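PDB 5GKV: esterase A from Caulobacter crescentus, which probably hydrolyses ester bonds as a penicillin-binding protein homologue of the serine beta-lactamase family. Local coordinates for residues T17-F31 / R44-M58. Sequence-based numbering, arbitrary orientation.
Sequences TGVCPDRFAAVREVF and RFAFAIEGEVVVDLM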
loop_
_atom_site.group_PDB
_atom_site.type_symbol
_atom_site.label_atom_id
_atom_site.label_comp_id
_atom_site.label_asym_id
_atom_site.label_seq_id
_atom_site.Cartn_x
_atom_site.Cartn_y
_atom_site.Cartn_z
ATOM N N THR A 17 18.191 14.622 9.801
ATOM C CA THR A 17 17.554 15.310 10.916
ATOM C C THR A 17 16.356 14.504 11.401
ATOM O O THR A 17 15.866 13.595 10.717
ATOM C CB THR A 17 17.112 16.751 10.542
ATOM O OG1 THR A 17 16.084 16.712 9.550
ATOM C CG2 THR A 17 18.297 17.582 10.017
ATOM N N GLY A 18 15.889 14.836 12.607
ATOM C CA GLY A 18 14.730 14.163 13.168
ATOM C C GLY A 18 14.979 13.663 14.579
ATOM O O GLY A 18 15.808 14.221 15.306
ATOM N N VAL A 19 14.306 12.593 14.976
ATOM C CA VAL A 19 14.445 12.056 16.321
ATOM C C VAL A 19 14.914 10.614 16.204
ATOM O O VAL A 19 14.409 9.845 15.375
ATOM C CB VAL A 19 13.139 12.210 17.139
ATOM C CG1 VAL A 19 12.049 11.312 16.638
ATOM C CG2 VAL A 19 13.385 11.995 18.634
ATOM N N CYS A 20 15.930 10.274 16.979
ATOM C CA CYS A 20 16.424 8.902 16.993
ATOM C C CYS A 20 17.145 8.683 18.310
ATOM O O CYS A 20 18.302 9.092 18.458
ATOM C CB CYS A 20 17.356 8.622 15.816
ATOM S SG CYS A 20 17.730 6.842 15.590
ATOM N N PRO A 21 16.481 8.078 19.295
ATOM C CA PRO A 21 17.113 7.881 20.602
ATOM C C PRO A 21 18.350 7.005 20.482
ATOM O O PRO A 21 18.551 6.287 19.500
ATOM C CB PRO A 21 16.023 7.184 21.431
ATOM C CG PRO A 21 14.778 7.356 20.679
ATOM C CD PRO A 21 15.154 7.463 19.235
ATOM N N ASP A 22 19.195 7.098 21.514
ATOM C CA ASP A 22 20.397 6.276 21.612
ATOM C C ASP A 22 20.106 4.789 21.368
ATOM O O ASP A 22 20.924 4.075 20.773
ATOM C CB ASP A 22 21.018 6.501 22.990
ATOM C CG ASP A 22 22.185 5.582 23.271
ATOM O OD1 ASP A 22 23.262 5.797 22.659
ATOM O OD2 ASP A 22 22.022 4.664 24.117
ATOM N N ARG A 23 18.945 4.307 21.817
ATOM C CA ARG A 23 18.624 2.896 21.613
ATOM C C ARG A 23 18.639 2.516 20.136
ATOM O O ARG A 23 18.992 1.379 19.793
ATOM C CB ARG A 23 17.264 2.570 22.215
ATOM C CG ARG A 23 16.831 1.137 21.952
ATOM C CD ARG A 23 15.715 0.731 22.868
ATOM N NE ARG A 23 15.654 -0.716 23.002
ATOM C CZ ARG A 23 14.535 -1.386 23.254
ATOM N NH1 ARG A 23 13.383 -0.731 23.386
ATOM N NH2 ARG A 23 14.565 -2.711 23.358
ATOM N N PHE A 24 18.290 3.452 19.246
ATOM C CA PHE A 24 18.157 3.158 17.823
ATOM C C PHE A 24 19.267 3.799 16.992
ATOM O O PHE A 24 19.081 4.068 15.800
ATOM C CB PHE A 24 16.776 3.583 17.323
ATOM C CG PHE A 24 15.651 2.777 17.921
ATOM C CD1 PHE A 24 15.361 1.515 17.442
ATOM C CD2 PHE A 24 14.893 3.277 18.967
ATOM C CE1 PHE A 24 14.337 0.761 17.982
ATOM C CE2 PHE A 24 13.874 2.531 19.522
ATOM C CZ PHE A 24 13.592 1.272 19.030
ATOM N N ALA A 25 20.444 4.008 17.596
ATOM C CA ALA A 25 21.559 4.606 16.865
ATOM C C ALA A 25 21.881 3.842 15.588
ATOM O O ALA A 25 22.281 4.449 14.596
ATOM C CB ALA A 25 22.805 4.689 17.757
ATOM N N ALA A 26 21.728 2.511 15.590
ATOM C CA ALA A 26 22.004 1.743 14.375
ATOM C C ALA A 26 21.096 2.162 13.219
ATOM O O ALA A 26 21.511 2.129 12.051
ATOM C CB ALA A 26 21.845 0.240 14.642
ATOM N N VAL A 27 19.859 2.551 13.519
ATOM C CA VAL A 27 18.960 3.000 12.460
ATOM C C VAL A 27 19.506 4.263 11.804
ATOM O O VAL A 27 19.539 4.374 10.573
ATOM C CB VAL A 27 17.540 3.215 13.011
ATOM C CG1 VAL A 27 16.620 3.701 11.899
ATOM C CG2 VAL A 27 17.002 1.894 13.578
ATOM N N ARG A 28 19.942 5.237 12.618
ATOM C CA ARG A 28 20.513 6.458 12.048
ATOM C C ARG A 28 21.738 6.147 11.197
ATOM O O ARG A 28 21.923 6.733 10.122
ATOM C CB ARG A 28 20.872 7.463 13.153
ATOM C CG ARG A 28 21.456 8.779 12.609
ATOM C CD ARG A 28 21.987 9.704 13.706
ATOM N NE ARG A 28 21.011 10.118 14.729
ATOM C CZ ARG A 28 20.287 11.245 14.704
ATOM N NH1 ARG A 28 20.370 12.096 13.683
ATOM N NH2 ARG A 28 19.458 11.525 15.705
ATOM N N GLU A 29 22.579 5.208 11.647
ATOM C CA GLU A 29 23.765 4.842 10.873
ATOM C C GLU A 29 23.386 4.281 9.506
ATOM O O GLU A 29 23.963 4.670 8.478
ATOM C CB GLU A 29 24.592 3.812 11.641
ATOM C CG GLU A 29 25.260 4.353 12.884
ATOM C CD GLU A 29 26.584 5.038 12.582
ATOM O OE1 GLU A 29 27.202 4.717 11.537
ATOM O OE2 GLU A 29 27.004 5.887 13.393
ATOM N N VAL A 30 22.437 3.342 9.482
ATOM C CA VAL A 30 21.992 2.740 8.226
ATOM C C VAL A 30 21.333 3.784 7.337
ATOM O O VAL A 30 21.575 3.828 6.120
ATOM C CB VAL A 30 21.046 1.560 8.512
ATOM C CG1 VAL A 30 20.387 1.068 7.218
ATOM C CG2 VAL A 30 21.827 0.413 9.198
ATOM N N PHE A 31 20.494 4.642 7.939
ATOM C CA PHE A 31 19.845 5.729 7.213
ATOM C C PHE A 31 20.882 6.616 6.532
ATOM O O PHE A 31 20.809 6.865 5.326
ATOM C CB PHE A 31 18.974 6.531 8.192
ATOM C CG PHE A 31 17.984 7.469 7.543
ATOM C CD1 PHE A 31 16.811 6.989 6.978
ATOM C CD2 PHE A 31 18.216 8.831 7.537
ATOM C CE1 PHE A 31 15.883 7.858 6.393
ATOM C CE2 PHE A 31 17.298 9.715 6.958
ATOM C CZ PHE A 31 16.125 9.223 6.391
ATOM N N ARG A 44 12.246 9.547 4.304
ATOM C CA ARG A 44 11.898 9.617 5.715
ATOM C C ARG A 44 11.594 8.205 6.196
ATOM O O ARG A 44 10.937 7.421 5.491
ATOM C CB ARG A 44 10.700 10.555 5.940
ATOM C CG ARG A 44 10.437 10.917 7.403
ATOM C CD ARG A 44 9.314 11.939 7.495
ATOM N NE ARG A 44 9.121 12.480 8.840
ATOM C CZ ARG A 44 8.200 13.406 9.113
ATOM N NH1 ARG A 44 7.399 13.850 8.141
ATOM N NH2 ARG A 44 8.062 13.866 10.336
ATOM N N PHE A 45 12.109 7.865 7.376
ATOM C CA PHE A 45 11.887 6.545 7.955
ATOM C C PHE A 45 11.369 6.741 9.364
ATOM O O PHE A 45 11.981 7.465 10.154
ATOM C CB PHE A 45 13.154 5.689 8.002
ATOM C CG PHE A 45 12.943 4.332 8.645
ATOM C CD1 PHE A 45 12.265 3.325 7.966
ATOM C CD2 PHE A 45 13.437 4.058 9.922
ATOM C CE1 PHE A 45 12.059 2.065 8.555
ATOM C CE2 PHE A 45 13.246 2.803 10.517
ATOM C CZ PHE A 45 12.560 1.804 9.832
ATOM N N ALA A 46 10.270 6.074 9.679
ATOM C CA ALA A 46 9.652 6.181 10.989
ATOM C C ALA A 46 9.437 4.789 11.554
ATOM O O ALA A 46 9.036 3.874 10.826
ATOM C CB ALA A 46 8.318 6.948 10.920
ATOM N N PHE A 47 9.680 4.646 12.858
ATOM C CA PHE A 47 9.534 3.376 13.553
ATOM C C PHE A 47 8.760 3.637 14.833
ATOM O O PHE A 47 9.016 4.627 15.525
ATOM C CB PHE A 47 10.914 2.751 13.844
ATOM C CG PHE A 47 10.851 1.350 14.361
ATOM C CD1 PHE A 47 10.586 0.293 13.500
ATOM C CD2 PHE A 47 11.092 1.080 15.701
ATOM C CE1 PHE A 47 10.547 -1.012 13.973
ATOM C CE2 PHE A 47 11.055 -0.228 16.182
ATOM C CZ PHE A 47 10.773 -1.269 15.318
ATOM N N ALA A 48 7.788 2.768 15.125
ATOM C CA ALA A 48 6.852 3.002 16.213
ATOM C C ALA A 48 6.762 1.773 17.107
ATOM O O ALA A 48 6.839 0.634 16.641
ATOM C CB ALA A 48 5.449 3.362 15.690
ATOM N N ILE A 49 6.592 2.026 18.401
ATOM C CA ILE A 49 6.423 0.984 19.404
ATOM C C ILE A 49 5.089 1.241 20.070
ATOM O O ILE A 49 4.873 2.326 20.619
ATOM C CB ILE A 49 7.558 0.985 20.440
ATOM C CG1 ILE A 49 8.888 0.643 19.771
ATOM C CG2 ILE A 49 7.249 -0.007 21.559
ATOM C CD1 ILE A 49 10.088 0.821 20.689
ATOM N N GLU A 50 4.193 0.261 19.994
ATOM C CA GLU A 50 2.838 0.379 20.524
ATOM C C GLU A 50 2.180 1.673 20.062
ATOM O O GLU A 50 1.589 2.414 20.849
ATOM C CB GLU A 50 2.847 0.254 22.045
ATOM C CG GLU A 50 3.499 -1.054 22.471
ATOM C CD GLU A 50 3.590 -1.234 23.967
ATOM O OE1 GLU A 50 3.544 -0.225 24.700
ATOM O OE2 GLU A 50 3.712 -2.397 24.404
ATOM N N GLY A 51 2.302 1.958 18.763
ATOM C CA GLY A 51 1.658 3.103 18.161
ATOM C C GLY A 51 2.361 4.430 18.343
ATOM O O GLY A 51 1.927 5.426 17.747
ATOM N N GLU A 52 3.424 4.480 19.143
ATOM C CA GLU A 52 4.166 5.696 19.439
ATOM C C GLU A 52 5.394 5.759 18.541
ATOM O O GLU A 52 6.254 4.880 18.625
ATOM C CB GLU A 52 4.609 5.677 20.899
ATOM C CG GLU A 52 3.467 5.490 21.886
ATOM C CD GLU A 52 3.626 6.354 23.122
ATOM O OE1 GLU A 52 4.772 6.797 23.395
ATOM O OE2 GLU A 52 2.616 6.543 23.833
ATOM N N VAL A 53 5.506 6.812 17.726
ATOM C CA VAL A 53 6.692 6.967 16.879
ATOM C C VAL A 53 7.911 7.211 17.765
ATOM O O VAL A 53 7.928 8.153 18.565
ATOM C CB VAL A 53 6.494 8.109 15.873
ATOM C CG1 VAL A 53 7.798 8.401 15.130
ATOM C CG2 VAL A 53 5.385 7.755 14.881
ATOM N N VAL A 54 8.935 6.359 17.641
ATOM C CA VAL A 54 10.158 6.535 18.418
ATOM C C VAL A 54 11.349 6.946 17.555
ATOM O O VAL A 54 12.251 7.629 18.056
ATOM C CB VAL A 54 10.499 5.280 19.253
ATOM C CG1 VAL A 54 9.448 5.057 20.334
ATOM C CG2 VAL A 54 10.632 4.045 18.371
ATOM N N VAL A 55 11.379 6.563 16.284
ATOM C CA VAL A 55 12.394 7.017 15.339
ATOM C C VAL A 55 11.670 7.723 14.209
ATOM O O VAL A 55 10.687 7.200 13.681
ATOM C CB VAL A 55 13.229 5.853 14.777
ATOM C CG1 VAL A 55 14.269 6.372 13.746
ATOM C CG2 VAL A 55 13.894 5.057 15.901
ATOM N N ASP A 56 12.147 8.906 13.841
ATOM C CA ASP A 56 11.572 9.636 12.714
ATOM C C ASP A 56 12.712 10.446 12.104
ATOM O O ASP A 56 13.027 11.537 12.590
ATOM C CB ASP A 56 10.410 10.510 13.178
ATOM C CG ASP A 56 9.858 11.397 12.076
ATOM O OD1 ASP A 56 10.057 11.076 10.887
ATOM O OD2 ASP A 56 9.216 12.429 12.411
ATOM N N LEU A 57 13.349 9.896 11.075
ATOM C CA LEU A 57 14.530 10.500 10.471
ATOM C C LEU A 57 14.232 10.969 9.055
ATOM O O LEU A 57 13.549 10.273 8.298
ATOM C CB LEU A 57 15.695 9.515 10.430
ATOM C CG LEU A 57 16.281 9.118 11.779
ATOM C CD1 LEU A 57 17.301 8.034 11.538
ATOM C CD2 LEU A 57 16.907 10.327 12.468
ATOM N N MET A 58 14.797 12.126 8.701
ATOM C CA MET A 58 14.627 12.771 7.404
ATOM C C MET A 58 15.991 13.019 6.780
ATOM O O MET A 58 16.943 13.356 7.484
ATOM C CB MET A 58 13.896 14.110 7.558
ATOM C CG MET A 58 12.416 13.977 7.948
ATOM S SD MET A 58 11.784 15.545 8.584
ATOM C CE MET A 58 12.605 15.567 10.192
HETATM O O HOH W 1 17.397 16.502 6.993
#
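Leu57 is the residue most covered by this contact, wedged between the extended chain at 17-19 and helix 25-31. Its CB lies over one face of the Phe31 ring, 3.9 Å from the centroid and 14° off the normal, a CH-pi contact. From there the two methyls part: CD1 presses on the helix backbone, 3.6 Å from Arg28 CA, while CD2 meets Cys20 CB. Phe31 reaches across to the hairpin because its CG is anti to the backbone N (chi1 -166°), and its CE1 rests on Phe45 CB. Further along, Val27 CG1 touches the Phe45 ring, and Val55 CG2 pushes up to Phe24 CG at 3.5 Å. The Phe24 and Phe47 rings meet obliquely, planes at 57°, with Ile49 CD1 at the Phe24 edge. This is the beta-lactamase-type arrangement, an N-terminal helix packed on an antiparallel sheet, with helix 373-384 beside it touching Val30 and Phe47. In a classic bulge Val54 and Val55 both pair with Phe47, whose O accepts from both N-H groups; both valines touch Phe24. The solvent side is the sheet edge, where Thr17 and Val19 make four firm backbone bonds to Met58 and Asp56. Their side chains are exposed, and a water lies near Thr17 OG1 and, at longer range, Met58 O. On that same face, but buried under helix 270-281, Arg44 NE and NH2 form a side-on salt bridge to Asp56 OD1 and OD2.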